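Local coordinates for protein pyridine nucleotide-disulphide oxidoreductase dimerisation region (Escherichia coli BL21, PDB 6KYY) that binds FAD and copper(II), is a pyridine nucleotide-disulphide oxidoreductase by family, and probably helps resist reactive chlorine species, at residues A26-K31 with E320-G325; L114-P119 with L123-E128; N293-G298 with R315-E320. All blocks are in the same frame, centred on the assembly; numbering follows the deposited sequence.

Contact 1. Residues A26-K31 with E320-G325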
ATOM      1  N   ALA B  26     -22.220   3.513  19.306  1.00 22.58           N
ATOM      2  CA  ALA B  26     -22.909   2.589  20.201  1.00 14.66           C
ATOM      3  C   ALA B  26     -21.926   1.837  21.090  1.00 21.79           C
ATOM      4  O   ALA B  26     -22.183   1.643  22.283  1.00 26.13           O
ATOM      5  CB  ALA B  26     -23.755   1.607  19.391  1.00  9.16           C
ATOM      6  N   VAL B  27     -20.793   1.409  20.529  1.00 22.24           N
ATOM      7  CA  VAL B  27     -19.805   0.685  21.323  1.00 27.07           C
ATOM      8  C   VAL B  27     -19.113   1.620  22.306  1.00 21.88           C
ATOM      9  O   VAL B  27     -18.788   1.227  23.433  1.00 34.15           O
ATOM     10  CB  VAL B  27     -18.792  -0.028  20.409  1.00 14.52           C
ATOM     11  CG1 VAL B  27     -17.988  -1.043  21.202  1.00 13.32           C
ATOM     12  CG2 VAL B  27     -19.510  -0.728  19.280  1.00 27.89           C
ATOM     13  N   THR B  28     -18.873   2.870  21.902  1.00 33.14           N
ATOM     14  CA  THR B  28     -18.169   3.802  22.774  1.00 36.74           C
ATOM     15  C   THR B  28     -19.054   4.322  23.900  1.00 24.12           C
ATOM     16  O   THR B  28     -18.552   4.612  24.991  1.00 16.70           O
ATOM     17  CB  THR B  28     -17.618   4.976  21.961  1.00 28.54           C
ATOM     18  OG1 THR B  28     -17.199   4.512  20.672  1.00 46.35           O
ATOM     19  CG2 THR B  28     -16.430   5.604  22.677  1.00 49.71           C
ATOM     20  N   LEU B  29     -20.363   4.445  23.663  1.00 36.03           N
ATOM     21  CA  LEU B  29     -21.257   4.917  24.715  1.00 22.37           C
ATOM     22  C   LEU B  29     -21.643   3.791  25.667  1.00 21.02           C
ATOM     23  O   LEU B  29     -21.776   4.017  26.875  1.00 24.10           O
ATOM     24  CB  LEU B  29     -22.505   5.554  24.103  1.00 13.92           C
ATOM     25  CG  LEU B  29     -22.273   6.804  23.250  1.00 16.80           C
ATOM     26  CD1 LEU B  29     -23.594   7.461  22.883  1.00 24.81           C
ATOM     27  CD2 LEU B  29     -21.356   7.790  23.961  1.00 15.48           C
ATOM     28  N   ALA B  30     -21.826   2.575  25.146  1.00 17.55           N
ATOM     29  CA  ALA B  30     -22.086   1.433  26.018  1.00 24.26           C
ATOM     30  C   ALA B  30     -20.893   1.151  26.918  1.00 18.41           C
ATOM     31  O   ALA B  30     -21.056   0.753  28.077  1.00 29.19           O
ATOM     32  CB  ALA B  30     -22.427   0.201  25.186  1.00  9.91           C
ATOM     33  N   LYS B  31     -19.682   1.345  26.396  1.00 16.42           N
ATOM     34  CA  LYS B  31     -18.474   1.178  27.191  1.00 20.80           C
ATOM     35  C   LYS B  31     -18.326   2.272  28.242  1.00 26.37           C
ATOM     36  O   LYS B  31     -17.677   2.048  29.268  1.00 24.11           O
ATOM     37  CB  LYS B  31     -17.261   1.144  26.257  1.00 15.91           C
ATOM     38  CG  LYS B  31     -15.903   1.132  26.930  1.00 28.69           C
ATOM     39  CD  LYS B  31     -14.922   1.991  26.150  1.00 29.85           C
ATOM     40  CE  LYS B  31     -13.511   1.863  26.690  1.00 26.51           C
ATOM     41  NZ  LYS B  31     -12.499   1.963  25.602  1.00 36.01           N
ATOM     42  N   GLU B 320     -17.985  15.562  21.882  1.00 21.74           N
ATOM     43  CA  GLU B 320     -18.949  16.397  22.585  1.00 21.73           C
ATOM     44  C   GLU B 320     -19.584  15.675  23.768  1.00 24.96           C
ATOM     45  O   GLU B 320     -19.763  16.273  24.834  1.00 25.25           O
ATOM     46  CB  GLU B 320     -20.042  16.872  21.624  1.00 14.57           C
ATOM     47  CG  GLU B 320     -21.049  17.814  22.264  1.00 28.80           C
ATOM     48  CD  GLU B 320     -21.911  18.531  21.247  1.00 15.52           C
ATOM     49  OE1 GLU B 320     -21.616  19.704  20.936  1.00 45.03           O
ATOM     50  OE2 GLU B 320     -22.888  17.923  20.762  1.00 17.55           O
ATOM     51  N   LEU B 321     -19.921  14.395  23.602  1.00 38.73           N
ATOM     52  CA  LEU B 321     -20.606  13.662  24.660  1.00 18.72           C
ATOM     53  C   LEU B 321     -19.654  13.173  25.743  1.00 29.94           C
ATOM     54  O   LEU B 321     -20.061  13.044  26.903  1.00 24.96           O
ATOM     55  CB  LEU B 321     -21.366  12.473  24.070  1.00 12.04           C
ATOM     56  CG  LEU B 321     -22.270  12.747  22.868  1.00 22.39           C
ATOM     57  CD1 LEU B 321     -22.902  11.455  22.377  1.00 22.02           C
ATOM     58  CD2 LEU B 321     -23.335  13.772  23.220  1.00 14.74           C
ATOM     59  N   LEU B 322     -18.398  12.894  25.397  1.00 19.72           N
ATOM     60  CA  LEU B 322     -17.470  12.269  26.330  1.00 12.36           C
ATOM     61  C   LEU B 322     -16.316  13.181  26.737  1.00 23.73           C
ATOM     62  O   LEU B 322     -15.371  12.712  27.382  1.00 19.10           O
ATOM     63  CB  LEU B 322     -16.943  10.959  25.737  1.00 14.48           C
ATOM     64  CG  LEU B 322     -18.013   9.875  25.571  1.00 10.51           C
ATOM     65  CD1 LEU B 322     -17.389   8.504  25.360  1.00 12.85           C
ATOM     66  CD2 LEU B 322     -18.959   9.854  26.766  1.00 14.05           C
ATOM     67  N   GLY B 323     -16.363  14.458  26.384  1.00 26.47           N
ATOM     68  CA  GLY B 323     -15.488  15.450  26.980  1.00 39.65           C
ATOM     69  C   GLY B 323     -14.445  15.984  26.010  1.00 33.68           C
ATOM     70  O   GLY B 323     -14.383  15.610  24.838  1.00 38.36           O
ATOM     71  N   GLU B 324     -13.611  16.876  26.559  1.00 37.85           N
ATOM     72  CA  GLU B 324     -12.566  17.605  25.830  1.00 48.99           C
ATOM     73  C   GLU B 324     -13.168  18.630  24.870  1.00 56.39           C
ATOM     74  O   GLU B 324     -12.674  18.831  23.760  1.00 57.34           O
ATOM     75  CB  GLU B 324     -11.610  16.662  25.091  1.00 49.89           C
ATOM     76  CG  GLU B 324     -10.197  17.218  24.931  1.00 46.80           C
ATOM     77  CD  GLU B 324      -9.944  17.796  23.549  1.00 55.87           C
ATOM     78  OE1 GLU B 324      -9.123  18.730  23.435  1.00 36.15           O
ATOM     79  OE2 GLU B 324     -10.571  17.318  22.579  1.00 56.67           O
ATOM     80  N   GLY B 325     -14.234  19.292  25.302  1.00 28.29           N
ATOM     81  CA  GLY B 325     -14.819  20.340  24.496  1.00  8.81           C
ATOM     82  C   GLY B 325     -15.399  19.850  23.187  1.00 23.59           C
ATOM     83  O   GLY B 325     -16.442  19.190  23.178  1.00 26.02           O
TER

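Contact 2. Residues L114-P119 with L123-E128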
ATOM      1  N   LEU B 114     -39.603   7.069  18.786  1.00 28.49           N
ATOM      2  CA  LEU B 114     -39.519   6.463  17.467  1.00 26.64           C
ATOM      3  C   LEU B 114     -40.600   5.400  17.323  1.00 20.00           C
ATOM      4  O   LEU B 114     -41.063   4.824  18.312  1.00 20.52           O
ATOM      5  CB  LEU B 114     -38.143   5.815  17.223  1.00 25.41           C
ATOM      6  CG  LEU B 114     -36.870   6.649  17.028  1.00 15.39           C
ATOM      7  CD1 LEU B 114     -37.007   7.611  15.855  1.00 19.45           C
ATOM      8  CD2 LEU B 114     -36.467   7.383  18.299  1.00 21.77           C
ATOM      9  N   ARG B 115     -40.997   5.141  16.081  1.00 19.75           N
ATOM     10  CA  ARG B 115     -41.873   4.022  15.751  1.00 17.87           C
ATOM     11  C   ARG B 115     -41.076   3.050  14.893  1.00 23.76           C
ATOM     12  O   ARG B 115     -40.816   3.323  13.717  1.00 23.35           O
ATOM     13  CB  ARG B 115     -43.131   4.487  15.018  1.00 16.78           C
ATOM     14  CG  ARG B 115     -44.162   3.381  14.818  1.00 19.62           C
ATOM     15  CD  ARG B 115     -45.235   3.775  13.814  1.00 27.94           C
ATOM     16  NE  ARG B 115     -45.588   5.190  13.906  1.00 40.60           N
ATOM     17  CZ  ARG B 115     -46.643   5.656  14.565  1.00 36.72           C
ATOM     18  NH1 ARG B 115     -46.886   6.960  14.594  1.00 22.20           N
ATOM     19  NH2 ARG B 115     -47.455   4.819  15.198  1.00 49.91           N
ATOM     20  N   VAL B 116     -40.680   1.926  15.479  1.00 21.94           N
ATOM     21  CA  VAL B 116     -39.988   0.887  14.727  1.00 27.85           C
ATOM     22  C   VAL B 116     -41.033  -0.023  14.099  1.00 19.61           C
ATOM     23  O   VAL B 116     -42.045  -0.367  14.722  1.00 25.69           O
ATOM     24  CB  VAL B 116     -38.995   0.112  15.618  1.00 25.37           C
ATOM     25  CG1 VAL B 116     -38.201   1.079  16.488  1.00 26.62           C
ATOM     26  CG2 VAL B 116     -39.695  -0.929  16.478  1.00 19.47           C
ATOM     27  N   HIS B 117     -40.810  -0.376  12.838  1.00 32.19           N
ATOM     28  CA  HIS B 117     -41.763  -1.150  12.051  1.00 26.10           C
ATOM     29  C   HIS B 117     -41.216  -2.563  11.886  1.00 24.95           C
ATOM     30  O   HIS B 117     -40.335  -2.807  11.055  1.00 28.40           O
ATOM     31  CB  HIS B 117     -42.016  -0.493  10.696  1.00 30.98           C
ATOM     32  CG  HIS B 117     -42.872   0.735  10.766  1.00 33.99           C
ATOM     33  ND1 HIS B 117     -42.346   2.005  10.865  1.00 37.50           N
ATOM     34  CD2 HIS B 117     -44.218   0.885  10.745  1.00 28.23           C
ATOM     35  CE1 HIS B 117     -43.330   2.886  10.903  1.00 35.06           C
ATOM     36  NE2 HIS B 117     -44.476   2.232  10.830  1.00 26.79           N
ATOM     37  N   ARG B 118     -41.731  -3.487  12.689  1.00 23.89           N
ATOM     38  CA  ARG B 118     -41.498  -4.906  12.493  1.00 35.48           C
ATOM     39  C   ARG B 118     -42.812  -5.573  12.126  1.00 33.49           C
ATOM     40  O   ARG B 118     -43.838  -5.284  12.757  1.00 24.93           O
ATOM     41  CB  ARG B 118     -40.907  -5.550  13.754  1.00 13.26           C
ATOM     42  CG  ARG B 118     -41.580  -5.125  15.045  1.00 25.84           C
ATOM     43  CD  ARG B 118     -40.856  -5.661  16.273  1.00 35.21           C
ATOM     44  NE  ARG B 118     -41.785  -6.122  17.305  1.00 48.01           N
ATOM     45  CZ  ARG B 118     -41.444  -6.906  18.324  1.00 62.29           C
ATOM     46  NH1 ARG B 118     -40.190  -7.316  18.458  1.00 65.11           N
ATOM     47  NH2 ARG B 118     -42.356  -7.276  19.214  1.00 44.41           N
ATOM     48  N   PRO B 119     -42.830  -6.454  11.121  1.00 53.58           N
ATOM     49  CA  PRO B 119     -44.111  -7.000  10.635  1.00 39.53           C
ATOM     50  C   PRO B 119     -44.950  -7.697  11.697  1.00 27.59           C
ATOM     51  O   PRO B 119     -46.111  -8.021  11.420  1.00 39.13           O
ATOM     52  CB  PRO B 119     -43.682  -7.987   9.541  1.00 28.28           C
ATOM     53  CG  PRO B 119     -42.344  -7.501   9.095  1.00 28.85           C
ATOM     54  CD  PRO B 119     -41.687  -6.909  10.311  1.00 29.46           C
ATOM     55  N   LEU B 123     -43.312  -1.280  17.845  1.00 16.81           N
ATOM     56  CA  LEU B 123     -42.797  -0.918  19.157  1.00 21.35           C
ATOM     57  C   LEU B 123     -42.569   0.587  19.202  1.00 21.88           C
ATOM     58  O   LEU B 123     -42.474   1.253  18.168  1.00 31.79           O
ATOM     59  CB  LEU B 123     -41.481  -1.639  19.491  1.00 25.74           C
ATOM     60  CG  LEU B 123     -41.376  -3.160  19.374  1.00 41.01           C
ATOM     61  CD1 LEU B 123     -39.959  -3.606  19.711  1.00 14.17           C
ATOM     62  CD2 LEU B 123     -42.383  -3.844  20.278  1.00 48.70           C
ATOM     63  N   GLU B 124     -42.471   1.119  20.418  1.00 19.30           N
ATOM     64  CA  GLU B 124     -42.208   2.533  20.646  1.00 13.00           C
ATOM     65  C   GLU B 124     -40.952   2.675  21.494  1.00 15.29           C
ATOM     66  O   GLU B 124     -40.830   2.028  22.539  1.00 11.60           O
ATOM     67  CB  GLU B 124     -43.398   3.215  21.327  1.00 18.53           C
ATOM     68  CG  GLU B 124     -44.338   3.930  20.366  1.00 34.61           C
ATOM     69  CD  GLU B 124     -45.250   2.976  19.611  1.00 43.16           C
ATOM     70  OE1 GLU B 124     -45.672   1.959  20.202  1.00 26.96           O
ATOM     71  OE2 GLU B 124     -45.545   3.244  18.428  1.00 34.10           O
ATOM     72  N   ILE B 125     -40.024   3.516  21.043  1.00 15.06           N
ATOM     73  CA  ILE B 125     -38.706   3.644  21.651  1.00 19.00           C
ATOM     74  C   ILE B 125     -38.418   5.119  21.895  1.00 27.18           C
ATOM     75  O   ILE B 125     -38.546   5.939  20.980  1.00 22.11           O
ATOM     76  CB  ILE B 125     -37.611   3.019  20.765  1.00 24.29           C
ATOM     77  CG1 ILE B 125     -37.880   1.523  20.582  1.00 21.23           C
ATOM     78  CG2 ILE B 125     -36.228   3.282  21.353  1.00 23.27           C
ATOM     79  CD1 ILE B 125     -36.665   0.716  20.224  1.00 38.57           C
ATOM     80  N   HIS B 126     -38.021   5.450  23.122  1.00 28.39           N
ATOM     81  CA  HIS B 126     -37.734   6.821  23.517  1.00 39.80           C
ATOM     82  C   HIS B 126     -36.235   7.021  23.697  1.00 37.18           C
ATOM     83  O   HIS B 126     -35.499   6.083  24.016  1.00 26.73           O
ATOM     84  CB  HIS B 126     -38.461   7.184  24.815  1.00 27.50           C
ATOM     85  CG  HIS B 126     -39.856   6.651  24.896  1.00 31.43           C
ATOM     86  ND1 HIS B 126     -40.800   6.884  23.919  1.00 21.43           N
ATOM     87  CD2 HIS B 126     -40.470   5.899  25.840  1.00 23.23           C
ATOM     88  CE1 HIS B 126     -41.934   6.297  24.256  1.00 19.27           C
ATOM     89  NE2 HIS B 126     -41.761   5.693  25.418  1.00 35.27           N
ATOM     90  N   GLY B 127     -35.791   8.260  23.500  1.00 30.38           N
ATOM     91  CA  GLY B 127     -34.381   8.573  23.620  1.00 23.39           C
ATOM     92  C   GLY B 127     -34.079   9.946  24.185  1.00 29.69           C
ATOM     93  O   GLY B 127     -34.618  10.952  23.716  1.00 28.20           O
ATOM     94  N   GLU B 128     -33.218   9.992  25.206  1.00 28.69           N
ATOM     95  CA  GLU B 128     -32.711  11.271  25.690  1.00 27.64           C
ATOM     96  C   GLU B 128     -31.949  11.999  24.591  1.00 35.88           C
ATOM     97  O   GLU B 128     -32.097  13.216  24.419  1.00 20.15           O
ATOM     98  CB  GLU B 128     -31.813  11.052  26.908  1.00 28.16           C
ATOM     99  CG  GLU B 128     -32.520  11.163  28.246  1.00 35.51           C
ATOM    100  CD  GLU B 128     -31.700  10.589  29.386  1.00 41.47           C
ATOM    101  OE1 GLU B 128     -32.206  10.557  30.527  1.00 59.37           O
ATOM    102  OE2 GLU B 128     -30.550  10.169  29.140  1.00 27.37           O
TER

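Contact 3. Residues N293-G298 with R315-E320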
ATOM      1  N   ASN B 293     -30.941  17.751  20.830  1.00 29.07           N
ATOM      2  CA  ASN B 293     -30.661  16.377  21.242  1.00 22.92           C
ATOM      3  C   ASN B 293     -30.843  15.374  20.108  1.00 25.40           C
ATOM      4  O   ASN B 293     -30.995  14.173  20.356  1.00 23.01           O
ATOM      5  CB  ASN B 293     -31.510  15.967  22.452  1.00 22.52           C
ATOM      6  CG  ASN B 293     -31.172  16.763  23.695  1.00 25.01           C
ATOM      7  OD1 ASN B 293     -30.083  16.631  24.253  1.00 27.77           O
ATOM      8  ND2 ASN B 293     -32.107  17.597  24.135  1.00 18.47           N
ATOM      9  N   ILE B 294     -30.822  15.836  18.859  1.00 15.63           N
ATOM     10  CA  ILE B 294     -30.869  14.965  17.690  1.00 18.34           C
ATOM     11  C   ILE B 294     -29.642  15.255  16.838  1.00 18.23           C
ATOM     12  O   ILE B 294     -29.413  16.404  16.439  1.00 16.01           O
ATOM     13  CB  ILE B 294     -32.158  15.155  16.876  1.00 22.14           C
ATOM     14  CG1 ILE B 294     -33.373  14.634  17.651  1.00 31.13           C
ATOM     15  CG2 ILE B 294     -32.026  14.478  15.513  1.00 15.92           C
ATOM     16  CD1 ILE B 294     -33.497  13.129  17.675  1.00 47.94           C
ATOM     17  N   TRP B 295     -28.855  14.220  16.566  1.00 21.30           N
ATOM     18  CA  TRP B 295     -27.674  14.320  15.725  1.00 21.08           C
ATOM     19  C   TRP B 295     -27.906  13.591  14.409  1.00 18.38           C
ATOM     20  O   TRP B 295     -28.793  12.741  14.288  1.00 17.22           O
ATOM     21  CB  TRP B 295     -26.442  13.728  16.422  1.00 18.26           C
ATOM     22  CG  TRP B 295     -25.868  14.569  17.519  1.00 18.81           C
ATOM     23  CD1 TRP B 295     -24.742  15.335  17.458  1.00 20.07           C
ATOM     24  CD2 TRP B 295     -26.377  14.710  18.850  1.00 27.39           C
ATOM     25  NE1 TRP B 295     -24.523  15.953  18.665  1.00 18.30           N
ATOM     26  CE2 TRP B 295     -25.513  15.585  19.537  1.00 19.42           C
ATOM     27  CE3 TRP B 295     -27.483  14.185  19.528  1.00 25.63           C
ATOM     28  CZ2 TRP B 295     -25.720  15.948  20.867  1.00 29.59           C
ATOM     29  CZ3 TRP B 295     -27.684  14.544  20.847  1.00 26.75           C
ATOM     30  CH2 TRP B 295     -26.809  15.418  21.503  1.00 31.42           C
ATOM     31  N   ALA B 296     -27.085  13.928  13.418  1.00 12.57           N
ATOM     32  CA  ALA B 296     -27.063  13.225  12.144  1.00 16.71           C
ATOM     33  C   ALA B 296     -25.616  12.951  11.769  1.00 22.71           C
ATOM     34  O   ALA B 296     -24.764  13.839  11.876  1.00 16.15           O
ATOM     35  CB  ALA B 296     -27.759  14.029  11.045  1.00 14.09           C
ATOM     36  N   MET B 297     -25.341  11.723  11.336  1.00 15.64           N
ATOM     37  CA  MET B 297     -23.994  11.310  10.980  1.00  8.52           C
ATOM     38  C   MET B 297     -24.032  10.526   9.678  1.00 10.18           C
ATOM     39  O   MET B 297     -24.989   9.800   9.399  1.00 16.11           O
ATOM     40  CB  MET B 297     -23.358  10.450  12.080  1.00 10.30           C
ATOM     41  CG  MET B 297     -23.024  11.198  13.360  1.00 14.96           C
ATOM     42  SD  MET B 297     -22.811  10.080  14.756  1.00 16.72           S
ATOM     43  CE  MET B 297     -24.300   9.094  14.625  1.00 11.60           C
ATOM     44  N   GLY B 298     -22.981  10.680   8.884  1.00 10.68           N
ATOM     45  CA  GLY B 298     -22.826   9.897   7.676  1.00 10.65           C
ATOM     46  C   GLY B 298     -23.466  10.534   6.458  1.00 20.00           C
ATOM     47  O   GLY B 298     -23.745  11.736   6.402  1.00 17.93           O
ATOM     48  N   ARG B 315     -16.206  10.883  15.522  1.00 31.26           N
ATOM     49  CA  ARG B 315     -15.209  11.584  16.324  1.00 19.44           C
ATOM     50  C   ARG B 315     -15.730  12.936  16.792  1.00 10.00           C
ATOM     51  O   ARG B 315     -15.453  13.356  17.921  1.00 14.21           O
ATOM     52  CB  ARG B 315     -13.919  11.752  15.524  1.00 24.57           C
ATOM     53  CG  ARG B 315     -13.234  10.441  15.173  1.00 15.05           C
ATOM     54  CD  ARG B 315     -11.727  10.608  15.088  1.00  8.80           C
ATOM     55  NE  ARG B 315     -11.110   9.546  14.300  1.00 27.28           N
ATOM     56  CZ  ARG B 315     -10.600   9.718  13.084  1.00 28.19           C
ATOM     57  NH1 ARG B 315     -10.634  10.916  12.513  1.00 17.19           N
ATOM     58  NH2 ARG B 315     -10.059   8.694  12.440  1.00 16.54           N
ATOM     59  N   ILE B 316     -16.487  13.631  15.941  1.00  9.53           N
ATOM     60  CA  ILE B 316     -17.074  14.908  16.340  1.00  9.84           C
ATOM     61  C   ILE B 316     -18.012  14.712  17.524  1.00 10.10           C
ATOM     62  O   ILE B 316     -17.884  15.379  18.557  1.00 10.33           O
ATOM     63  CB  ILE B 316     -17.807  15.565  15.156  1.00 17.07           C
ATOM     64  CG1 ILE B 316     -16.905  15.643  13.922  1.00  9.01           C
ATOM     65  CG2 ILE B 316     -18.311  16.948  15.544  1.00 12.84           C
ATOM     66  CD1 ILE B 316     -15.593  16.331  14.167  1.00 12.57           C
ATOM     67  N   VAL B 317     -18.963  13.784  17.393  1.00 11.52           N
ATOM     68  CA  VAL B 317     -19.973  13.616  18.432  1.00  8.38           C
ATOM     69  C   VAL B 317     -19.381  12.960  19.675  1.00 13.59           C
ATOM     70  O   VAL B 317     -19.828  13.233  20.796  1.00 20.02           O
ATOM     71  CB  VAL B 317     -21.182  12.829  17.888  1.00  9.99           C
ATOM     72  CG1 VAL B 317     -21.681  13.456  16.595  1.00 18.19           C
ATOM     73  CG2 VAL B 317     -20.833  11.365  17.674  1.00 28.06           C
ATOM     74  N   ARG B 318     -18.373  12.097  19.514  1.00 18.97           N
ATOM     75  CA  ARG B 318     -17.726  11.514  20.684  1.00 19.26           C
ATOM     76  C   ARG B 318     -16.945  12.563  21.462  1.00 18.60           C
ATOM     77  O   ARG B 318     -16.801  12.449  22.685  1.00 22.82           O
ATOM     78  CB  ARG B 318     -16.806  10.364  20.271  1.00 13.80           C
ATOM     79  CG  ARG B 318     -16.294   9.524  21.432  1.00 18.39           C
ATOM     80  CD  ARG B 318     -14.828   9.816  21.726  1.00 26.02           C
ATOM     81  NE  ARG B 318     -14.442   9.405  23.075  1.00 18.27           N
ATOM     82  CZ  ARG B 318     -13.846  10.202  23.956  1.00 21.35           C
ATOM     83  NH1 ARG B 318     -13.531   9.745  25.161  1.00 24.10           N
ATOM     84  NH2 ARG B 318     -13.566  11.458  23.635  1.00 36.50           N
ATOM     85  N   ASP B 319     -16.442  13.590  20.774  1.00  8.35           N
ATOM     86  CA  ASP B 319     -15.740  14.672  21.450  1.00 10.61           C
ATOM     87  C   ASP B 319     -16.690  15.601  22.193  1.00 24.37           C
ATOM     88  O   ASP B 319     -16.243  16.365  23.054  1.00 30.80           O
ATOM     89  CB  ASP B 319     -14.914  15.471  20.442  1.00 13.69           C
ATOM     90  CG  ASP B 319     -13.772  16.225  21.093  1.00 29.49           C
ATOM     91  OD1 ASP B 319     -13.295  15.782  22.158  1.00 19.58           O
ATOM     92  OD2 ASP B 319     -13.350  17.259  20.537  1.00 23.76           O
ATOM     93  N   GLU B 320     -17.985  15.562  21.882  1.00 21.74           N
ATOM     94  CA  GLU B 320     -18.949  16.397  22.585  1.00 21.73           C
ATOM     95  C   GLU B 320     -19.584  15.675  23.768  1.00 24.96           C
ATOM     96  O   GLU B 320     -19.763  16.273  24.834  1.00 25.25           O
ATOM     97  CB  GLU B 320     -20.042  16.872  21.624  1.00 14.57           C
ATOM     98  CG  GLU B 320     -21.049  17.814  22.264  1.00 28.80           C
ATOM     99  CD  GLU B 320     -21.911  18.531  21.247  1.00 15.52           C
ATOM    100  OE1 GLU B 320     -21.616  19.704  20.936  1.00 45.03           O
ATOM    101  OE2 GLU B 320     -22.888  17.923  20.762  1.00 17.55           O
TER

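Contact 1. Residues A26-K31 with E320-G325
Leu29 reaches across from helix 20-31 to Leu321, the last residue of helix 307-321, and Leu322 just after it. Its side chain meets that of Leu321 at about a right angle, with Leu29 CD1 4.1 Å from Leu321 CD1. The other methyl, Leu29 CD2, faces Leu322 CD2 at 4.2 Å, so the forked end of Leu29 serves both neighbours, one with each prong. Leu322 points toward the opposite helix and also covers Thr28: Leu322 CD1 lies 4.1 Å from Thr28 CG2, and about as far from the carbonyl oxygen of the same threonine. These two side chains meet at a slant. Thr28 offers its methyl here because CG2 stands opposite the backbone N across the CA-CB bond, while the hydroxyl swings back beside that N. There OG1 is hydrogen-bonded to Thr24 O, one turn earlier, and to Tyr314 OH on helix 307-321. Trp34 touches both Leu29 and Leu321. Helix 20-31 follows what is probably the glycine-rich FAD-binding turn of the Rossmann-type domain, and this is interhelical packing well away from the cofactor. With methyl groups doing nearly all the touching and 152 Å² buried, the contact has little directional character: it probably rests on van der Waals packing and the hydrophobic effect, while the bond of Thr28 OG1 with Tyr314 OH links the two helices beside the apolar patch.

Contact 2. Residues L114-P119 with L123-E128
Leu123 packs against both Val116 and Arg118 and loses the most surface to the opposite side of this beta hairpin. Its CB sits 3.6 Å from Val116 CG2, the two side chains meeting at a slant beside their antiparallel hydrogen-bonded backbone pair. The rest of Leu123 lies under the Arg118 side chain: CD2 stands over one face of the guanidinium, toward its rim, and is 3.6 Å from Arg118 NH2. Arg118 comes back over the leucine because its CG is turned between the backbone N and the carbonyl carbon (chi1 44°), and its NE is hydrogen-bonded to Gly121 O in the hairpin loop.

Leu114 and Ile125 form the second hydrogen-bonded pair. Leu114 N donates to Ile125 O at 2.7 Å, and Ile125 N returns a bond to Leu114 O at 3.2 Å. The Leu114 side chain lies against the same carbonyl, its CD2 3.7 Å from Ile125 O with CB close by. Both bonds between Val116 and Leu123, nearer the loop, are weak. Ile125 also meets Val116 at about a right angle, its CD1 4.1 Å from Val116 CG1.

On the reverse face, Arg115 and Glu124 run side by side. Arg115 NH2 is 4.1 Å from Glu124 OE2, but the oxygen lies well out of the guanidinium plane; the salt bridge of Arg115 NE goes to Glu107 instead. One face of the hairpin is thus apolar, Leu114 packing on Ile16 of strand 10-16, Val116 and Ile125 on Ile39 of strand 36-40, and Leu123 at the outer end beside Arg118. The other is charged, and there Glu124 probably adds only a diffuse attraction to a guanidinium already paired with Glu107.

Contact 3. Residues N293-G298 with R315-E320
Trp295 and Val317 mark the closest backbone approach of strand 294-296 and helix 307-321, with their CA atoms 8.2 Å apart. Between them, the two side chains slide past each other in opposite directions, and Val317 CG1 comes to 3.7 Å from Trp295 CD1, oblique to the ring. The second valine methyl serves Met297: Val317 CG2 is 3.8 Å from Met297 SD, so the valine fits between indole and thioether. One turn farther along, Glu320 reaches the edge of the indole. Its chain extends beyond CG, which is anti to the backbone N (chi1 -177°), and OE2 arrives near the ring plane. Trp295 NE1 gives it a weak hydrogen bond of 3.3 Å, bent to 140° at the hydrogen, with the carboxylate and ring planes 68° apart. The same oxygen takes a second weak hydrogen bond, from His288 NE2. Segment 293-298 ends in Gly298, which touches FAD. Phe131 of strand 130-132 stacks on Trp295, and that strand pairs in parallel with strand 294-296. From helix 20-31, Ala21 packs on Met297 and Leu25 on Val317, so Met297 and Val317 lie between strand 294-296, helix 20-31 and helix 307-321.

Overall arrangement
Contacts 1 and 3 are neighbours, their centres 10 Å apart: both use helix 307-321 and include Glu320, which touches across only in contact 3. Leu321 CD2 packs 4.0 Å from Trp295 CZ2, and Thr28 CG2 4.1 Å from Arg318 CG, so helix 20-31, the end of helix 307-321 and strand 294-296 make one continuous packing. Contact 2 lies farther off, its centre 23 Å from contact 1 and 21 Å from contact 3, but its hairpin joins the same sheet as strand 294-296, and Glu128 O touches Asn293 CB. Relative to FAD, Gly298 of contact 3 touches the cofactor, the side chain of Val116 in contact 2 is about 7 Å away, and that of Thr28 in contact 1 about 14 Å.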